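Local structure of beta-N-acetylhexosaminidase (Beutenbergia cavernae, 5BU9) at residues N146-Y151 / P187-V192; E194-T199 / A273-A278; G201-V206 / V234-D239. The protein probably hydrolyses terminal non-reducing N-acetyl-D-hexosamine residues of N-acetyl-beta-D-hexosaminides, as a member of glycosyl hydrolase family 3. All blocks are in the same frame, centred on the assembly; numbering follows the deposited sequence.

Interaction 1: N146-Y151 / P187-V192; sequences NPPIGY and PGLGRV
The amide nitrogen of N146 is shared by two backbone carbonyls of the facing loop. N146 ND2 donates to L189 O at 2.9 Å with an N-H...O angle of 163°. N146 ND2 also donates to V192 O at 2.9 Å, with an angle of 153°. Each carbonyl offers an in-plane lone pair. L189 O lies close to the amide plane of N146, while V192 O is tilted from it. The amide reaches these acceptors because CG is anti to the backbone N (chi1 171°). The other end of the amide holds its own loop: N146 OD1 takes a nearly straight bond from G150 N at 2.7 Å and a weak one from I149 N. The amide is thus fixed at both ends, which sets its rotation. A leucine here would probably leave the carbonyls of L189 and V192 without their common donor and the turn at G150 without its acceptor.

Apolar groups lie beside this polar centre. P148 CG meets V192 CG2 at 3.6 Å and L189 CG at 3.8 Å. I149 CG1 comes within 4.1 Å of L189 CB. The backbone N of L189 is also bonded to D135 OD1. Segment 187-192 follows barrel strand 180-186, consistent with the loop after this strand in NagZ-like family 3 enzymes. The contact is buried and uses one uncharged side chain to bridge two loops without regular structure. One amide thus donates across the contact to 187-192 and accepts from backbone N-H groups of its own segment, which ties the shape of 146-151 to its neighbour.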
loop_
_atom_site.group_PDB
_atom_site.type_symbol
_atom_site.label_atom_id
_atom_site.label_comp_id
_atom_site.label_asym_id
_atom_site.label_seq_id
_atom_site.Cartn_x
_atom_site.Cartn_y
_atom_site.Cartn_z
ATOM N N ASN A 146 4.149 20.756 2.815
ATOM C CA ASN A 146 3.789 19.486 2.159
ATOM C C ASN A 146 2.758 18.696 2.995
ATOM O O ASN A 146 3.119 17.995 3.959
ATOM C CB ASN A 146 5.056 18.638 1.938
ATOM C CG ASN A 146 4.748 17.223 1.467
ATOM O OD1 ASN A 146 4.941 16.247 2.201
ATOM N ND2 ASN A 146 4.270 17.105 0.238
ATOM N N PRO A 147 1.468 18.827 2.659
ATOM C CA PRO A 147 0.418 18.322 3.558
ATOM C C PRO A 147 0.437 16.798 3.847
ATOM O O PRO A 147 0.229 16.437 5.002
ATOM C CB PRO A 147 -0.893 18.743 2.832
ATOM C CG PRO A 147 -0.467 19.968 2.017
ATOM C CD PRO A 147 0.906 19.553 1.504
ATOM N N PRO A 148 0.689 15.924 2.852
ATOM C CA PRO A 148 0.634 14.505 3.265
ATOM C C PRO A 148 1.836 13.987 4.070
ATOM O O PRO A 148 1.678 13.159 4.979
ATOM C CB PRO A 148 0.546 13.745 1.924
ATOM C CG PRO A 148 1.122 14.651 0.913
ATOM C CD PRO A 148 0.781 16.069 1.390
ATOM N N ILE A 149 3.038 14.419 3.737
ATOM C CA ILE A 149 4.199 13.790 4.359
ATOM C C ILE A 149 4.859 14.759 5.346
ATOM O O ILE A 149 4.901 14.506 6.546
ATOM C CB ILE A 149 5.216 13.311 3.302
ATOM C CG1 ILE A 149 4.559 12.394 2.242
ATOM C CG2 ILE A 149 6.430 12.627 4.002
ATOM C CD1 ILE A 149 3.703 11.249 2.835
ATOM N N GLY A 150 5.395 15.856 4.821
ATOM C CA GLY A 150 6.161 16.784 5.623
ATOM C C GLY A 150 5.403 17.284 6.843
ATOM O O GLY A 150 5.935 17.299 7.935
ATOM N N TYR A 151 4.149 17.694 6.635
ATOM C CA TYR A 151 3.316 18.276 7.688
ATOM C C TYR A 151 3.234 17.352 8.903
ATOM O O TYR A 151 3.179 17.819 10.032
ATOM C CB TYR A 151 1.897 18.571 7.158
ATOM C CG TYR A 151 0.999 19.193 8.199
ATOM C CD1 TYR A 151 1.080 20.562 8.499
ATOM C CD2 TYR A 151 0.070 18.415 8.897
ATOM C CE1 TYR A 151 0.270 21.125 9.488
ATOM C CE2 TYR A 151 -0.739 18.972 9.877
ATOM C CZ TYR A 151 -0.642 20.319 10.170
ATOM O OH TYR A 151 -1.461 20.853 11.136
ATOM N N PRO A 187 5.554 8.061 -7.475
ATOM C CA PRO A 187 6.997 8.387 -7.529
ATOM C C PRO A 187 7.497 9.391 -6.484
ATOM O O PRO A 187 8.655 9.836 -6.562
ATOM C CB PRO A 187 7.160 8.980 -8.944
ATOM C CG PRO A 187 5.819 9.680 -9.189
ATOM C CD PRO A 187 4.763 8.812 -8.475
ATOM N N GLY A 188 6.668 9.715 -5.503
ATOM C CA GLY A 188 7.064 10.612 -4.429
ATOM C C GLY A 188 5.995 11.643 -4.093
ATOM O O GLY A 188 5.570 12.419 -4.937
ATOM N N LEU A 189 5.548 11.650 -2.843
ATOM C CA LEU A 189 4.460 12.528 -2.413
ATOM C C LEU A 189 4.976 13.654 -1.527
ATOM O O LEU A 189 4.191 14.425 -0.978
ATOM C CB LEU A 189 3.414 11.707 -1.663
ATOM C CG LEU A 189 1.930 12.022 -1.727
ATOM C CD1 LEU A 189 1.497 12.437 -3.124
ATOM C CD2 LEU A 189 1.159 10.783 -1.282
ATOM N N GLY A 190 6.296 13.749 -1.388
ATOM C CA GLY A 190 6.875 14.728 -0.496
ATOM C C GLY A 190 6.968 16.132 -1.048
ATOM O O GLY A 190 7.509 17.008 -0.386
ATOM N N ARG A 191 6.454 16.368 -2.255
ATOM C CA ARG A 191 6.592 17.694 -2.850
ATOM C C ARG A 191 5.263 18.306 -3.332
ATOM O O ARG A 191 5.251 19.434 -3.829
ATOM C CB ARG A 191 7.607 17.641 -3.995
ATOM C CG ARG A 191 8.937 16.968 -3.568
ATOM C CD ARG A 191 10.043 17.252 -4.608
ATOM N NE ARG A 191 10.361 18.675 -4.605
ATOM C CZ ARG A 191 11.326 19.247 -5.311
ATOM N NH1 ARG A 191 12.106 18.521 -6.121
ATOM N NH2 ARG A 191 11.503 20.561 -5.198
ATOM N N VAL A 192 4.140 17.607 -3.163
ATOM C CA VAL A 192 2.844 18.235 -3.459
ATOM C C VAL A 192 2.543 19.288 -2.394
ATOM O O VAL A 192 3.013 19.185 -1.263
ATOM C CB VAL A 192 1.697 17.216 -3.520
ATOM C CG1 VAL A 192 1.817 16.317 -4.765
ATOM C CG2 VAL A 192 1.662 16.394 -2.226
#

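Interaction 2: E194-T199 / A273-A278; sequences ENTDTT and AEQVQA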
loop_
_atom_site.group_PDB
_atom_site.type_symbol
_atom_site.label_atom_id
_atom_site.label_comp_id
_atom_site.label_asym_id
_atom_site.label_seq_id
_atom_site.Cartn_x
_atom_site.Cartn_y
_atom_site.Cartn_z
ATOM N N GLU A 194 -0.796 20.148 -1.881
ATOM C CA GLU A 194 -2.154 19.819 -1.439
ATOM C C GLU A 194 -2.268 18.367 -1.087
ATOM O O GLU A 194 -1.392 17.584 -1.425
ATOM C CB GLU A 194 -3.186 20.155 -2.509
ATOM C CG GLU A 194 -3.480 21.668 -2.590
ATOM C CD GLU A 194 -2.660 22.297 -3.675
ATOM O OE1 GLU A 194 -2.231 23.467 -3.494
ATOM O OE2 GLU A 194 -2.430 21.591 -4.697
ATOM N N ASN A 195 -3.352 18.007 -0.409
ATOM C CA ASN A 195 -3.556 16.635 0.051
ATOM C C ASN A 195 -4.554 15.863 -0.844
ATOM O O ASN A 195 -5.728 16.235 -0.934
ATOM C CB ASN A 195 -4.065 16.630 1.504
ATOM C CG ASN A 195 -3.786 15.322 2.211
ATOM O OD1 ASN A 195 -3.767 14.248 1.602
ATOM N ND2 ASN A 195 -3.558 15.408 3.510
ATOM N N THR A 196 -4.119 14.749 -1.424
ATOM C CA THR A 196 -4.995 13.979 -2.304
ATOM C C THR A 196 -6.195 13.348 -1.581
ATOM O O THR A 196 -7.176 13.029 -2.227
ATOM C CB THR A 196 -4.234 12.873 -3.044
ATOM O OG1 THR A 196 -3.559 12.039 -2.099
ATOM C CG2 THR A 196 -3.230 13.481 -4.090
ATOM N N ASP A 197 -6.119 13.192 -0.255
ATOM C CA ASP A 197 -7.252 12.715 0.549
ATOM C C ASP A 197 -8.461 13.616 0.441
ATOM O O ASP A 197 -9.593 13.137 0.336
ATOM C CB ASP A 197 -6.890 12.590 2.062
ATOM C CG ASP A 197 -5.964 11.394 2.381
ATOM O OD1 ASP A 197 -5.763 10.533 1.489
ATOM O OD2 ASP A 197 -5.458 11.300 3.549
ATOM N N THR A 198 -8.219 14.923 0.470
ATOM C CA THR A 198 -9.288 15.906 0.625
ATOM C C THR A 198 -9.441 16.889 -0.536
ATOM O O THR A 198 -10.384 17.673 -0.555
ATOM C CB THR A 198 -9.031 16.779 1.894
ATOM O OG1 THR A 198 -7.727 17.355 1.767
ATOM C CG2 THR A 198 -9.046 15.946 3.158
ATOM N N THR A 199 -8.475 16.913 -1.446
ATOM C CA THR A 199 -8.458 17.882 -2.550
ATOM C C THR A 199 -8.359 17.101 -3.864
ATOM O O THR A 199 -7.760 16.042 -3.885
ATOM C CB THR A 199 -7.243 18.867 -2.400
ATOM O OG1 THR A 199 -7.324 19.524 -1.136
ATOM C CG2 THR A 199 -7.252 19.948 -3.479
ATOM N N ALA A 273 -10.594 8.889 -1.209
ATOM C CA ALA A 273 -9.671 9.976 -1.539
ATOM C C ALA A 273 -10.254 10.908 -2.614
ATOM O O ALA A 273 -10.611 10.457 -3.734
ATOM C CB ALA A 273 -8.333 9.397 -2.000
ATOM N N GLU A 274 -10.340 12.187 -2.271
ATOM C CA GLU A 274 -11.020 13.163 -3.097
ATOM C C GLU A 274 -10.400 13.218 -4.487
ATOM O O GLU A 274 -11.101 13.425 -5.452
ATOM C CB GLU A 274 -10.978 14.551 -2.459
ATOM C CG GLU A 274 -11.827 15.598 -3.172
ATOM C CD GLU A 274 -13.338 15.271 -3.154
ATOM O OE1 GLU A 274 -13.780 14.347 -2.402
ATOM O OE2 GLU A 274 -14.080 15.946 -3.902
ATOM N N GLN A 275 -9.090 12.982 -4.574
ATOM C CA GLN A 275 -8.361 13.108 -5.817
ATOM C C GLN A 275 -8.925 12.180 -6.910
ATOM O O GLN A 275 -8.820 12.492 -8.090
ATOM C CB GLN A 275 -6.887 12.804 -5.589
ATOM C CG GLN A 275 -6.078 12.653 -6.896
ATOM C CD GLN A 275 -5.577 13.996 -7.417
ATOM O OE1 GLN A 275 -6.048 15.062 -6.971
ATOM N NE2 GLN A 275 -4.601 13.963 -8.341
ATOM N N VAL A 276 -9.543 11.053 -6.529
ATOM C CA VAL A 276 -10.069 10.159 -7.574
ATOM C C VAL A 276 -11.579 9.969 -7.579
ATOM O O VAL A 276 -12.081 9.081 -8.266
ATOM C CB VAL A 276 -9.377 8.777 -7.511
ATOM C CG1 VAL A 276 -7.928 8.937 -7.837
ATOM C CG2 VAL A 276 -9.581 8.078 -6.128
ATOM N N GLN A 277 -12.312 10.810 -6.850
ATOM C CA GLN A 277 -13.770 10.662 -6.787
ATOM C C GLN A 277 -14.443 11.010 -8.123
ATOM O O GLN A 277 -15.564 10.596 -8.327
ATOM C CB GLN A 277 -14.376 11.530 -5.676
ATOM C CG GLN A 277 -14.029 11.074 -4.281
ATOM C CD GLN A 277 -14.383 9.614 -4.011
ATOM O OE1 GLN A 277 -13.489 8.737 -3.864
ATOM N NE2 GLN A 277 -15.675 9.344 -3.934
ATOM N N ALA A 278 -13.775 11.771 -9.011
ATOM C CA ALA A 278 -14.319 12.077 -10.365
ATOM C C ALA A 278 -14.599 10.823 -11.197
ATOM O O ALA A 278 -15.436 10.842 -12.083
ATOM C CB ALA A 278 -13.363 12.998 -11.139
#
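Two backbone bonds join the loops. E274 N donates to D197 O at 2.9 Å, fairly straight at 165°, but it approaches from well above the carbonyl plane. Q275 N donates to T196 O at 3.0 Å, and this donor lies in the carbonyl plane. Within 194-199 the chain is shaped by an Asx turn, with N195 OD1 accepting from D197 N at 3.2 Å. N195 O also accepts from both T198 N and T199 N.

Packing contacts flank these bonds. Q275 CB sits against T196 CB at 3.7 Å. The two side chains cross at a slant, T196 CG2 coming within 4.0 Å of Q275 CB. E274 CB presses on T198 C at 3.4 Å, but the carboxylate leads away from the loop.

The side-chain amide of Q275 has its polar partners elsewhere. The chain bends at chi2 (86°), and OE1 accepts from V202 N while NE2 donates to T232 O. Both loops follow barrel strands, at the end where a TIM barrel carries its active site. Segment 194-199 lies between strands 180-186 and 203-204. Segment 273-278 links strand 264-267 to helix 281-291, where V276 touches R284.

Interaction 3: G201-V206 / V234-D239; sequences GVVDDV and VYSQID
Residues 202-206 and 234-237 run parallel, their directions 17° apart, with V203 bridged to V234 and D204 to Y235. The backbone bonds alternate between the strands as a parallel pair requires. V234 N donates to V202 O at 2.9 Å, D204 N to V234 O at 2.7 Å, and S236 N to D204 O at 2.9 Å. V203 and V234 put their side chains on one face, where V203 CG2 meets V234 CB at 4.1 Å.

D204 and Y235 occupy the other face. The carboxylate of D204 meets the CD2-CE2 side of the Y235 ring at a slant, the two planes 35° apart. D204 CG is 3.7 Å from Y235 CD2, and D204 OD2 is 3.6 Å from Y235 CE2. CG of D204 stands anti to the backbone N (chi1 170°), which brings the carboxylate to the ring. The pair forms a small two-stranded sheet apart from the main barrel sheet. Helix 212-222 and barrel strand 227-230 lie between its strands in the chain. D204 OD1 accepts from V206 N, an Asx turn, while D204 OD2 bonds to T207 OG1. The hydroxyl of Y235 is bonded to S231 OG and to G188 O.

Beyond Y235 a water and a weak side-chain bond add to the contact. The water lies 2.8 Å from D204 O, bonded to it, and accepts from Q237 N. The Q237 chain is bent at chi2, and Q237 NE2 makes a weak bond to D205 O at 3.1 Å.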
loop_
_atom_site.group_PDB
_atom_site.type_symbol
_atom_site.label_atom_id
_atom_site.label_comp_id
_atom_site.label_asym_id
_atom_site.label_seq_id
_atom_site.Cartn_x
_atom_site.Cartn_y
_atom_site.Cartn_z
ATOM N N GLY A 201 -7.505 17.313 -8.293
ATOM C CA GLY A 201 -6.673 18.113 -9.179
ATOM C C GLY A 201 -5.316 18.411 -8.559
ATOM O O GLY A 201 -4.700 19.435 -8.858
ATOM N N VAL A 202 -4.856 17.538 -7.664
ATOM C CA VAL A 202 -3.537 17.715 -7.071
ATOM C C VAL A 202 -2.461 17.404 -8.077
ATOM O O VAL A 202 -2.379 16.295 -8.620
ATOM C CB VAL A 202 -3.332 16.858 -5.847
ATOM C CG1 VAL A 202 -1.893 17.038 -5.382
ATOM C CG2 VAL A 202 -4.287 17.251 -4.762
ATOM N N VAL A 203 -1.653 18.413 -8.346
ATOM C CA VAL A 203 -0.608 18.339 -9.358
ATOM C C VAL A 203 0.717 18.619 -8.672
ATOM O O VAL A 203 0.857 19.638 -7.983
ATOM C CB VAL A 203 -0.820 19.346 -10.516
ATOM C CG1 VAL A 203 0.460 19.368 -11.433
ATOM C CG2 VAL A 203 -2.035 18.983 -11.310
ATOM N N ASP A 204 1.667 17.704 -8.840
ATOM C CA ASP A 204 3.068 17.926 -8.478
ATOM C C ASP A 204 3.740 18.482 -9.738
ATOM O O ASP A 204 3.751 17.818 -10.782
ATOM C CB ASP A 204 3.719 16.613 -8.010
ATOM C CG ASP A 204 5.240 16.705 -7.850
ATOM O OD1 ASP A 204 5.924 17.286 -8.713
ATOM O OD2 ASP A 204 5.775 16.146 -6.864
ATOM N N ASP A 205 4.306 19.685 -9.643
ATOM C CA ASP A 205 4.942 20.331 -10.791
ATOM C C ASP A 205 6.482 20.312 -10.776
ATOM O O ASP A 205 7.087 21.008 -11.578
ATOM C CB ASP A 205 4.462 21.793 -10.918
ATOM C CG ASP A 205 4.883 22.677 -9.753
ATOM O OD1 ASP A 205 5.314 22.150 -8.700
ATOM O OD2 ASP A 205 4.767 23.918 -9.894
ATOM N N VAL A 206 7.108 19.546 -9.879
ATOM C CA VAL A 206 8.575 19.609 -9.714
ATOM C C VAL A 206 9.258 18.248 -9.730
ATOM O O VAL A 206 10.428 18.168 -10.078
ATOM C CB VAL A 206 8.952 20.333 -8.413
ATOM C CG1 VAL A 206 8.688 21.820 -8.540
ATOM C CG2 VAL A 206 8.158 19.737 -7.249
ATOM N N VAL A 234 -1.076 13.990 -9.724
ATOM C CA VAL A 234 -0.726 14.105 -11.139
ATOM C C VAL A 234 0.665 14.709 -11.218
ATOM O O VAL A 234 0.912 15.748 -10.612
ATOM C CB VAL A 234 -1.735 14.951 -11.912
ATOM C CG1 VAL A 234 -1.268 15.071 -13.314
ATOM C CG2 VAL A 234 -3.128 14.289 -11.890
ATOM N N TYR A 235 1.582 14.045 -11.921
ATOM C CA TYR A 235 2.989 14.489 -11.973
ATOM C C TYR A 235 3.289 15.155 -13.317
ATOM O O TYR A 235 3.586 14.474 -14.282
ATOM C CB TYR A 235 3.964 13.302 -11.730
ATOM C CG TYR A 235 3.876 12.831 -10.297
ATOM C CD1 TYR A 235 2.834 11.999 -9.880
ATOM C CD2 TYR A 235 4.781 13.295 -9.333
ATOM C CE1 TYR A 235 2.698 11.622 -8.521
ATOM C CE2 TYR A 235 4.658 12.922 -7.976
ATOM C CZ TYR A 235 3.621 12.077 -7.587
ATOM O OH TYR A 235 3.516 11.689 -6.283
ATOM N N SER A 236 3.221 16.484 -13.346
ATOM C CA SER A 236 3.464 17.294 -14.537
ATOM C C SER A 236 4.700 16.907 -15.335
ATOM O O SER A 236 4.669 16.893 -16.567
ATOM C CB SER A 236 3.615 18.756 -14.145
ATOM O OG SER A 236 2.374 19.335 -13.883
ATOM N N GLN A 237 5.785 16.594 -14.639
ATOM C CA GLN A 237 7.085 16.409 -15.312
ATOM C C GLN A 237 7.367 14.963 -15.685
ATOM O O GLN A 237 8.460 14.657 -16.177
ATOM C CB GLN A 237 8.241 16.896 -14.418
ATOM C CG GLN A 237 7.997 18.244 -13.753
ATOM C CD GLN A 237 7.799 19.338 -14.771
ATOM O OE1 GLN A 237 8.484 19.374 -15.793
ATOM N NE2 GLN A 237 6.838 20.222 -14.516
ATOM N N ILE A 238 6.421 14.069 -15.396
ATOM C CA ILE A 238 6.585 12.645 -15.705
ATOM C C ILE A 238 5.430 12.227 -16.584
ATOM O O ILE A 238 5.637 11.799 -17.712
ATOM C CB ILE A 238 6.665 11.758 -14.431
ATOM C CG1 ILE A 238 7.761 12.251 -13.481
ATOM C CG2 ILE A 238 6.963 10.321 -14.824
ATOM C CD1 ILE A 238 7.730 11.584 -12.104
ATOM N N ASP A 239 4.208 12.341 -16.078
ATOM C CA ASP A 239 3.028 12.128 -16.937
ATOM C C ASP A 239 1.853 12.984 -16.498
ATOM O O ASP A 239 1.186 12.663 -15.507
ATOM C CB ASP A 239 2.623 10.662 -16.939
ATOM C CG ASP A 239 1.346 10.394 -17.755
ATOM O OD1 ASP A 239 0.934 11.217 -18.585
ATOM O OD2 ASP A 239 0.749 9.326 -17.565
HETATM O O HOH W 1 5.933 16.331 -11.800
#

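How the interactions relate
All three contacts involve loops that follow strands of the barrel, consistent with the active-site end of a TIM barrel. The stretch from P187 to V206 supplies one side of each in turn. Interaction 3 is nested in the loop closed by interaction 2, and the 2.8 Å between Q275 OE1 and V202 N joins the two. Interactions 1 and 3 have centres about 12 Å apart. They are linked where G188 O lies 2.6 Å from Y235 OH. Interactions 1 and 2 pack against each other, P147 CD lying 3.8 Å from E194 N. A bound glycerol, probably from crystallisation, lies about 4 Å from the side chain of D197 in interaction 2.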